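Local coordinates for protein aldehyde Dehydrogenase (Burkholderia cenocepacia, PDB 4O6R) that probably oxidises aldehydes to carboxylic acids with NAD(P)+ as cofactor, and binds adenosine monophosphate, at residues D125-S130 and V142-I147; S359-P364 and Y371-I376; W423-S428 and W443-K448. One frame throughout, in Å; residues are numbered along the deposited sequence.

Interaction 1: residues D125-S130 and V142-I147; sequences DKLQGS and VQRAPI
The carbonyl oxygen of V142 is approached by three groups. The main one is the backbone amide of S130, with N 2.8 Å from V142 O. A CA-H...O contact adds to it, with G129 CA 3.1 Å from V142 O. Water 1 gives V142 O a third, weak bond. The return bond runs from V142 N to S130 O at 2.7 Å, so S130 and V142 form an antiparallel hydrogen-bonded pair.

Their side chains lie on the same face of the sheet. S130 OG sits 3.5 Å from V142 CB and is also 2.9 Å from water 1. The chi1 of 56° sets this hydroxyl between its own backbone N and carbonyl carbon. From there one oxygen can touch the valine and hold the water.

Further along, the contact is apolar. L127 CD2 rests on R144 CB at 3.7 Å, and the two side chains cross at a slant. The chain of R144 then bends at chi2 (-58°) and again at chi3, while its CG passes by the Q128 carbonyl. Its guanidinium group is held by T477, through a bond from NE to the threonine hydroxyl, and by a weak bond to the H474 carbonyl.

The two strands, 129-131 and 138-153, form a beta hairpin of the kind that builds the oligomerisation arm of aldehyde dehydrogenases. G129 and S130 also pair with an antiparallel strand of the second subunit, which carries the sheet across the interface. Within the chain, a pair of backbone bonds and the carbon-to-carbon packing of L127 on R144 join the two segments, while the charged end of R144 is bonded elsewhere, to T477 and weakly to H474.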
loop_
_atom_site.group_PDB
_atom_site.type_symbol
_atom_site.label_atom_id
_atom_site.label_comp_id
_atom_site.label_asym_id
_atom_site.label_seq_id
_atom_site.Cartn_x
_atom_site.Cartn_y
_atom_site.Cartn_z
ATOM N N ASP A 125 -13.729 -5.103 3.690
ATOM C CA ASP A 125 -12.744 -5.588 4.676
ATOM C C ASP A 125 -11.342 -5.689 4.087
ATOM O O ASP A 125 -10.486 -6.360 4.642
ATOM C CB ASP A 125 -13.168 -6.927 5.308
ATOM C CG ASP A 125 -13.270 -8.094 4.318
ATOM O OD1 ASP A 125 -13.182 -7.936 3.078
ATOM O OD2 ASP A 125 -13.452 -9.228 4.811
ATOM N N LYS A 126 -11.086 -5.012 2.974
ATOM C CA LYS A 126 -9.732 -4.993 2.426
ATOM C C LYS A 126 -9.013 -3.674 2.697
ATOM O O LYS A 126 -7.805 -3.588 2.483
ATOM C CB LYS A 126 -9.751 -5.246 0.926
ATOM C CG LYS A 126 -10.518 -6.482 0.498
ATOM C CD LYS A 126 -10.053 -7.757 1.163
ATOM C CE LYS A 126 -10.754 -8.944 0.528
ATOM N NZ LYS A 126 -12.220 -8.977 0.772
ATOM N N LEU A 127 -9.740 -2.650 3.132
ATOM C CA LEU A 127 -9.116 -1.381 3.493
ATOM C C LEU A 127 -8.471 -1.584 4.850
ATOM O O LEU A 127 -9.121 -2.045 5.790
ATOM C CB LEU A 127 -10.138 -0.233 3.582
ATOM C CG LEU A 127 -9.470 1.115 3.897
ATOM C CD1 LEU A 127 -8.562 1.572 2.767
ATOM C CD2 LEU A 127 -10.538 2.143 4.221
ATOM N N GLN A 128 -7.185 -1.306 4.935
ATOM C CA GLN A 128 -6.401 -1.595 6.134
ATOM C C GLN A 128 -5.747 -0.317 6.640
ATOM O O GLN A 128 -5.535 0.608 5.863
ATOM C CB GLN A 128 -5.344 -2.680 5.831
ATOM C CG GLN A 128 -5.963 -4.007 5.457
ATOM C CD GLN A 128 -4.941 -5.102 5.298
ATOM O OE1 GLN A 128 -3.735 -4.848 5.300
ATOM N NE2 GLN A 128 -5.412 -6.330 5.185
ATOM N N GLY A 129 -5.500 -0.255 7.947
ATOM C CA GLY A 129 -4.775 0.845 8.560
ATOM C C GLY A 129 -3.278 0.645 8.484
ATOM O O GLY A 129 -2.806 -0.220 7.756
ATOM N N SER A 130 -2.541 1.439 9.246
ATOM C CA SER A 130 -1.087 1.419 9.188
ATOM C C SER A 130 -0.447 1.462 10.586
ATOM O O SER A 130 -1.102 1.841 11.572
ATOM C CB SER A 130 -0.578 2.570 8.277
ATOM O OG SER A 130 -1.066 3.824 8.738
ATOM N N VAL A 142 -2.579 3.616 13.019
ATOM C CA VAL A 142 -3.506 4.532 12.379
ATOM C C VAL A 142 -4.627 3.712 11.751
ATOM O O VAL A 142 -4.354 2.806 10.956
ATOM C CB VAL A 142 -2.821 5.355 11.300
ATOM C CG1 VAL A 142 -3.798 6.329 10.641
ATOM C CG2 VAL A 142 -1.623 6.092 11.888
ATOM N N GLN A 143 -5.859 4.014 12.137
ATOM C CA GLN A 143 -7.030 3.393 11.537
ATOM C C GLN A 143 -7.599 4.281 10.429
ATOM O O GLN A 143 -7.499 5.490 10.499
ATOM C CB GLN A 143 -8.111 3.236 12.581
ATOM C CG GLN A 143 -7.685 2.460 13.811
ATOM C CD GLN A 143 -8.146 1.068 13.730
ATOM O OE1 GLN A 143 -8.228 0.489 12.635
ATOM N NE2 GLN A 143 -8.498 0.510 14.864
ATOM N N ARG A 144 -8.255 3.660 9.446
ATOM C CA ARG A 144 -9.103 4.384 8.509
ATOM C C ARG A 144 -10.547 4.288 8.990
ATOM O O ARG A 144 -11.255 3.315 8.686
ATOM C CB ARG A 144 -8.958 3.802 7.103
ATOM C CG ARG A 144 -7.518 3.871 6.567
ATOM C CD ARG A 144 -6.924 5.285 6.511
ATOM N NE ARG A 144 -7.793 6.243 5.791
ATOM C CZ ARG A 144 -7.482 7.514 5.555
ATOM N NH1 ARG A 144 -6.306 8.014 5.942
ATOM N NH2 ARG A 144 -8.341 8.313 4.918
ATOM N N ALA A 145 -10.999 5.295 9.726
ATOM C CA ALA A 145 -12.358 5.261 10.300
ATOM C C ALA A 145 -13.335 5.940 9.327
ATOM O O ALA A 145 -12.938 6.793 8.568
ATOM C CB ALA A 145 -12.380 5.973 11.632
ATOM N N PRO A 146 -14.621 5.555 9.360
ATOM C CA PRO A 146 -15.582 6.265 8.540
ATOM C C PRO A 146 -15.750 7.704 9.000
ATOM O O PRO A 146 -15.424 8.039 10.135
ATOM C CB PRO A 146 -16.886 5.488 8.750
ATOM C CG PRO A 146 -16.683 4.648 9.936
ATOM C CD PRO A 146 -15.229 4.491 10.174
ATOM N N ILE A 147 -16.288 8.529 8.127
ATOM C CA ILE A 147 -16.495 9.946 8.424
ATOM C C ILE A 147 -17.713 10.140 9.309
ATOM O O ILE A 147 -17.644 10.904 10.290
ATOM C CB ILE A 147 -16.626 10.746 7.120
ATOM C CG1 ILE A 147 -15.279 10.695 6.384
ATOM C CG2 ILE A 147 -17.072 12.177 7.404
ATOM C CD1 ILE A 147 -15.368 11.156 4.956
HETATM O O HOH W 1 -3.814 4.038 7.733
#

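Interaction 2: residues S359-P364 and Y371-I376; sequences SAPQDP and YVRPTI
R373 folds its side chain over the backbone of S359. In the conformer described, one of two deposited, its CG is anti to its own carbonyl carbon, and the chain runs extended through chi2 before bending at chi3 (-46°). The bend lays the guanidinium group over the S359 carbonyl, a placement that is tentative. S359 O stands 3.4 Å above the guanidinium plane, over its centre. The same oxygen accepts the backbone N-H of R373, with N 3.0 Å from S359 O. S359 has a chi1 of 62°, which turns OG toward NH1 of R373. That approach is too short to trust in detail.

The contact lies within the loop that joins two antiparallel neighbours, strands 353-356 and 375-378, at one end of the mixed sheet. T375, at the start of the second strand, bonds from OG1 to the R373 carbonyl at 2.8 Å.

Toward the tip of the loop, P361 and Y371 meet through aliphatic atoms. P361 CD lies 3.5 Å from Y371 CB, and the two side chains cross at about a right angle. The chi1 of Y371 is -69°, which puts CG anti to the carbonyl carbon; the end of the side chain leads away from segment 359-364, and its hydroxyl bonds to H34. V372 CG2, anti to its backbone N, lies 3.7 Å from S359 O.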
loop_
_atom_site.group_PDB
_atom_site.type_symbol
_atom_site.label_atom_id
_atom_site.label_comp_id
_atom_site.label_asym_id
_atom_site.label_seq_id
_atom_site.Cartn_x
_atom_site.Cartn_y
_atom_site.Cartn_z
ATOM N N SER A 359 -31.092 18.669 -35.610
ATOM C CA SER A 359 -32.514 18.913 -35.374
ATOM C C SER A 359 -33.241 17.626 -35.008
ATOM O O SER A 359 -32.657 16.542 -35.039
ATOM C CB SER A 359 -33.147 19.603 -36.573
ATOM O OG SER A 359 -33.062 18.780 -37.686
ATOM N N ALA A 360 -34.495 17.768 -34.595
ATOM C CA ALA A 360 -35.303 16.622 -34.226
ATOM C C ALA A 360 -35.498 15.691 -35.422
ATOM O O ALA A 360 -35.511 16.144 -36.557
ATOM C CB ALA A 360 -36.641 17.091 -33.684
ATOM N N PRO A 361 -35.650 14.376 -35.172
ATOM C CA PRO A 361 -35.973 13.453 -36.266
ATOM C C PRO A 361 -37.380 13.717 -36.760
ATOM O O PRO A 361 -38.207 14.222 -36.003
ATOM C CB PRO A 361 -35.863 12.068 -35.612
ATOM C CG PRO A 361 -36.127 12.305 -34.165
ATOM C CD PRO A 361 -35.645 13.695 -33.862
ATOM N N GLN A 362 -37.662 13.410 -38.020
ATOM C CA GLN A 362 -38.938 13.802 -38.612
ATOM C C GLN A 362 -40.064 12.826 -38.251
ATOM O O GLN A 362 -41.216 13.195 -38.314
ATOM C CB GLN A 362 -38.815 13.939 -40.136
ATOM N N ASP A 363 -39.731 11.593 -37.870
ATOM C CA ASP A 363 -40.754 10.581 -37.538
ATOM C C ASP A 363 -41.813 11.096 -36.554
ATOM O O ASP A 363 -41.514 11.366 -35.378
ATOM C CB ASP A 363 -40.082 9.332 -36.981
ATOM C CG ASP A 363 -41.076 8.257 -36.533
ATOM O OD1 ASP A 363 -42.308 8.390 -36.732
ATOM O OD2 ASP A 363 -40.586 7.247 -35.986
ATOM N N PRO A 364 -43.070 11.182 -37.009
ATOM C CA PRO A 364 -44.118 11.797 -36.187
ATOM C C PRO A 364 -44.410 11.062 -34.876
ATOM O O PRO A 364 -44.956 11.668 -33.959
ATOM C CB PRO A 364 -45.360 11.751 -37.087
ATOM C CG PRO A 364 -44.850 11.482 -38.463
ATOM C CD PRO A 364 -43.583 10.712 -38.313
ATOM N N TYR A 371 -36.280 14.381 -28.576
ATOM C CA TYR A 371 -35.345 13.765 -29.517
ATOM C C TYR A 371 -34.559 14.756 -30.362
ATOM O O TYR A 371 -35.113 15.738 -30.900
ATOM C CB TYR A 371 -36.082 12.835 -30.478
ATOM C CG TYR A 371 -36.647 11.574 -29.856
ATOM C CD1 TYR A 371 -35.858 10.415 -29.731
ATOM C CD2 TYR A 371 -37.960 11.523 -29.415
ATOM C CE1 TYR A 371 -36.372 9.263 -29.164
ATOM C CE2 TYR A 371 -38.480 10.361 -28.873
ATOM C CZ TYR A 371 -37.689 9.244 -28.739
ATOM O OH TYR A 371 -38.222 8.084 -28.213
ATOM N N VAL A 372 -33.273 14.470 -30.508
ATOM C CA VAL A 372 -32.439 15.171 -31.467
ATOM C C VAL A 372 -31.520 14.169 -32.167
ATOM O O VAL A 372 -31.076 13.188 -31.560
ATOM C CB VAL A 372 -31.683 16.339 -30.798
ATOM C CG1 VAL A 372 -30.728 15.866 -29.735
ATOM C CG2 VAL A 372 -30.941 17.165 -31.831
ATOM N N ARG A 373 -31.252 14.399 -33.442
ATOM C CA ARG A 373 -30.389 13.513 -34.204
ATOM C C ARG A 373 -28.924 13.692 -33.808
ATOM O O ARG A 373 -28.539 14.751 -33.344
ATOM C CB ARG A 373 -30.530 13.773 -35.701
ATOM C CG ARG A 373 -31.918 13.439 -36.237
ATOM C CD ARG A 373 -32.031 13.748 -37.718
ATOM N NE ARG A 373 -31.474 15.062 -38.009
ATOM C CZ ARG A 373 -32.166 16.129 -38.389
ATOM N NH1 ARG A 373 -31.500 17.262 -38.582
ATOM N NH2 ARG A 373 -33.502 16.077 -38.609
ATOM N N PRO A 374 -28.119 12.641 -33.979
ATOM C CA PRO A 374 -26.675 12.762 -33.759
ATOM C C PRO A 374 -26.142 13.901 -34.599
ATOM O O PRO A 374 -26.440 13.979 -35.794
ATOM C CB PRO A 374 -26.121 11.416 -34.240
ATOM C CG PRO A 374 -27.258 10.465 -34.100
ATOM C CD PRO A 374 -28.518 11.268 -34.343
ATOM N N THR A 375 -25.413 14.800 -33.961
ATOM C CA THR A 375 -25.016 16.062 -34.562
ATOM C C THR A 375 -23.477 16.175 -34.547
ATOM O O THR A 375 -22.840 15.920 -33.525
ATOM C CB THR A 375 -25.673 17.217 -33.811
ATOM O OG1 THR A 375 -27.101 17.093 -33.890
ATOM C CG2 THR A 375 -25.284 18.529 -34.387
ATOM N N ILE A 376 -22.918 16.488 -35.711
ATOM C CA ILE A 376 -21.489 16.648 -35.925
ATOM C C ILE A 376 -21.237 18.021 -36.538
ATOM O O ILE A 376 -21.764 18.320 -37.611
ATOM C CB ILE A 376 -20.959 15.546 -36.880
ATOM C CG1 ILE A 376 -21.167 14.168 -36.280
ATOM C CG2 ILE A 376 -19.469 15.735 -37.192
ATOM C CD1 ILE A 376 -20.892 13.057 -37.276
#

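Interaction 3: residues W423-S428 and W443-K448; sequences WTNDLS and WINCYK. With NO3 (nitrate ion), chain F.
N445 and T424 are joined by two hydrogen bonds through one side-chain amide. N445 ND2 donates to T424 O at 2.8 Å, and T424 N donates to N445 OD1 at 3.1 Å. The second bond is the more bent, with an N-H...O angle of 137°. The amide thus grips both the N-H and the C=O of T424, as a partner strand's backbone would. Its OD1 also takes a bond from water 2 at 2.8 Å. The chi1 of N445 is -71°, which brings the amide back to segment 423-428 although the CB bond points away from it.

The indole of W423 lies over the backbone of N445 and C446. N445 CA makes a CH-pi contact, 3.8 Å from the centroid of the six-membered ring of W423 and 24° off its normal. C446 N lies over the same face, 3.5 Å from W423 CH2. Nearby, C446 O is buried without a polar partner.

An outer shell fixes these groups. W423 NE1 bonds to N262 OD1, and the other contacts of the indole include A272 and A273 of helix 270-282. The T424 hydroxyl is held by D267 and R429. N445 O accepts a bond from N485 of the fourth subunit. At the far end, K448 NZ bonds to a nitrate ion, with O3 2.8 Å away, and also to H283. The nitrate probably came from the crystallisation liquor.

D426 caps the N-terminus of helix 427-436. That helix links strands 421-423 and 441-444, which are parallel neighbours, so the contact lies at the C-terminal ends of the strands of a beta-alpha-beta crossover.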
loop_
_atom_site.group_PDB
_atom_site.type_symbol
_atom_site.label_atom_id
_atom_site.label_comp_id
_atom_site.label_asym_id
_atom_site.label_seq_id
_atom_site.Cartn_x
_atom_site.Cartn_y
_atom_site.Cartn_z
ATOM N N TRP A 423 -5.979 8.067 -30.189
ATOM C CA TRP A 423 -5.826 6.860 -30.987
ATOM C C TRP A 423 -4.565 6.981 -31.813
ATOM O O TRP A 423 -4.445 7.874 -32.642
ATOM C CB TRP A 423 -7.055 6.673 -31.897
ATOM C CG TRP A 423 -8.304 6.637 -31.122
ATOM C CD1 TRP A 423 -8.931 7.683 -30.500
ATOM C CD2 TRP A 423 -9.100 5.485 -30.873
ATOM N NE1 TRP A 423 -10.055 7.242 -29.863
ATOM C CE2 TRP A 423 -10.190 5.897 -30.087
ATOM C CE3 TRP A 423 -8.992 4.136 -31.238
ATOM C CZ2 TRP A 423 -11.173 5.004 -29.645
ATOM C CZ3 TRP A 423 -9.970 3.234 -30.791
ATOM C CH2 TRP A 423 -11.044 3.677 -30.004
ATOM N N THR A 424 -3.630 6.068 -31.589
ATOM C CA THR A 424 -2.386 6.047 -32.316
ATOM C C THR A 424 -1.813 4.673 -32.100
ATOM O O THR A 424 -2.236 3.978 -31.171
ATOM C CB THR A 424 -1.411 7.108 -31.755
ATOM O OG1 THR A 424 -0.227 7.175 -32.553
ATOM C CG2 THR A 424 -1.028 6.825 -30.276
ATOM N N ASN A 425 -0.835 4.294 -32.917
ATOM C CA ASN A 425 -0.095 3.082 -32.674
ATOM C C ASN A 425 1.368 3.283 -32.361
ATOM O O ASN A 425 2.135 2.315 -32.296
ATOM C CB ASN A 425 -0.332 2.132 -33.822
ATOM C CG ASN A 425 -1.749 1.617 -33.786
ATOM O OD1 ASN A 425 -2.127 0.859 -32.888
ATOM N ND2 ASN A 425 -2.582 2.168 -34.642
ATOM N N ASP A 426 1.757 4.538 -32.157
ATOM C CA ASP A 426 3.122 4.856 -31.782
ATOM C C ASP A 426 3.233 4.785 -30.269
ATOM O O ASP A 426 2.555 5.518 -29.556
ATOM C CB ASP A 426 3.519 6.254 -32.209
ATOM C CG ASP A 426 4.979 6.528 -31.957
ATOM O OD1 ASP A 426 5.851 5.899 -32.654
ATOM O OD2 ASP A 426 5.271 7.288 -31.019
ATOM N N LEU A 427 4.095 3.884 -29.826
ATOM C CA LEU A 427 4.387 3.639 -28.431
ATOM C C LEU A 427 4.729 4.898 -27.639
ATOM O O LEU A 427 4.052 5.187 -26.658
ATOM C CB LEU A 427 5.558 2.662 -28.344
ATOM C CG LEU A 427 6.101 2.331 -26.942
ATOM C CD1 LEU A 427 5.043 1.719 -26.035
ATOM C CD2 LEU A 427 7.255 1.399 -27.039
ATOM N N SER A 428 5.784 5.614 -28.048
ATOM C CA SER A 428 6.231 6.797 -27.285
ATOM C C SER A 428 5.143 7.872 -27.224
ATOM O O SER A 428 4.857 8.423 -26.170
ATOM C CB SER A 428 7.514 7.385 -27.866
ATOM O OG SER A 428 8.568 6.436 -27.787
ATOM N N TRP A 443 -7.692 7.623 -22.144
ATOM C CA TRP A 443 -7.946 6.346 -22.791
ATOM C C TRP A 443 -7.205 6.300 -24.102
ATOM O O TRP A 443 -7.386 7.185 -24.958
ATOM C CB TRP A 443 -9.469 6.157 -23.043
ATOM C CG TRP A 443 -10.283 6.089 -21.785
ATOM C CD1 TRP A 443 -10.290 5.061 -20.885
ATOM C CD2 TRP A 443 -11.162 7.096 -21.242
ATOM N NE1 TRP A 443 -11.126 5.358 -19.839
ATOM C CE2 TRP A 443 -11.670 6.592 -20.027
ATOM C CE3 TRP A 443 -11.590 8.350 -21.675
ATOM C CZ2 TRP A 443 -12.572 7.306 -19.231
ATOM C CZ3 TRP A 443 -12.472 9.063 -20.886
ATOM C CH2 TRP A 443 -12.954 8.531 -19.674
ATOM N N ILE A 444 -6.377 5.265 -24.276
ATOM C CA ILE A 444 -5.585 5.097 -25.492
ATOM C C ILE A 444 -6.138 3.920 -26.284
ATOM O O ILE A 444 -6.173 2.794 -25.777
ATOM C CB ILE A 444 -4.101 4.874 -25.204
ATOM C CG1 ILE A 444 -3.563 6.042 -24.391
ATOM C CG2 ILE A 444 -3.343 4.743 -26.517
ATOM C CD1 ILE A 444 -2.263 5.751 -23.670
ATOM N N ASN A 445 -6.551 4.203 -27.519
ATOM C CA ASN A 445 -7.176 3.213 -28.403
ATOM C C ASN A 445 -8.471 2.602 -27.852
ATOM O O ASN A 445 -8.831 1.444 -28.150
ATOM C CB ASN A 445 -6.138 2.163 -28.840
ATOM C CG ASN A 445 -5.108 2.745 -29.813
ATOM O OD1 ASN A 445 -5.342 3.770 -30.457
ATOM N ND2 ASN A 445 -3.949 2.103 -29.901
ATOM N N CYS A 446 -9.175 3.411 -27.063
ATOM C CA CYS A 446 -10.451 3.049 -26.445
ATOM C C CYS A 446 -11.004 4.362 -25.912
ATOM O O CYS A 446 -10.366 5.406 -26.037
ATOM C CB CYS A 446 -10.279 2.005 -25.341
ATOM S SG CYS A 446 -9.182 2.466 -23.956
ATOM N N TYR A 447 -12.206 4.333 -25.378
ATOM C CA TYR A 447 -12.781 5.523 -24.748
ATOM C C TYR A 447 -13.841 5.118 -23.742
ATOM O O TYR A 447 -14.526 4.121 -23.915
ATOM C CB TYR A 447 -13.363 6.496 -25.776
ATOM C CG TYR A 447 -13.113 7.959 -25.446
ATOM C CD1 TYR A 447 -11.945 8.595 -25.846
ATOM C CD2 TYR A 447 -14.054 8.706 -24.760
ATOM C CE1 TYR A 447 -11.713 9.945 -25.557
ATOM C CE2 TYR A 447 -13.848 10.051 -24.469
ATOM C CZ TYR A 447 -12.677 10.667 -24.853
ATOM O OH TYR A 447 -12.510 11.996 -24.582
ATOM N N LYS A 448 -13.980 5.925 -22.700
ATOM C CA LYS A 448 -14.955 5.700 -21.643
ATOM C C LYS A 448 -14.848 4.312 -21.006
ATOM O O LYS A 448 -15.863 3.671 -20.734
ATOM C CB LYS A 448 -16.392 5.935 -22.121
ATOM C CG LYS A 448 -16.638 7.250 -22.795
ATOM C CD LYS A 448 -18.074 7.760 -22.675
ATOM C CE LYS A 448 -19.109 6.796 -23.221
ATOM N NZ LYS A 448 -20.449 7.223 -22.696
HETATM N N NO3 F . -20.120 6.315 -19.372
HETATM O O1 NO3 F . -19.842 6.111 -18.187
HETATM O O2 NO3 F . -20.481 5.281 -20.219
HETATM O O3 NO3 F . -20.101 7.601 -19.901
HETATM O O HOH W 2 -5.624 3.055 -33.197
#

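How the interactions relate
The three contacts come in series along the chain and do not touch. The centres of interactions 1 and 2 are about 51 Å apart, on opposite sides of the chain's centre. Interaction 3 is about 36 Å from interaction 1 and 31 Å from interaction 2, centre to centre. Interactions 2 and 3 reach the same mixed sheet, with strand 375-378 toward one end and strands 421-423 and 441-444 at the other. Interaction 1 belongs to another sheet, on the hairpin. Interactions 1 and 3 both meet the second subunit, whereas no other chain touches interaction 2. Two of the contacts therefore sit at tetramer interfaces.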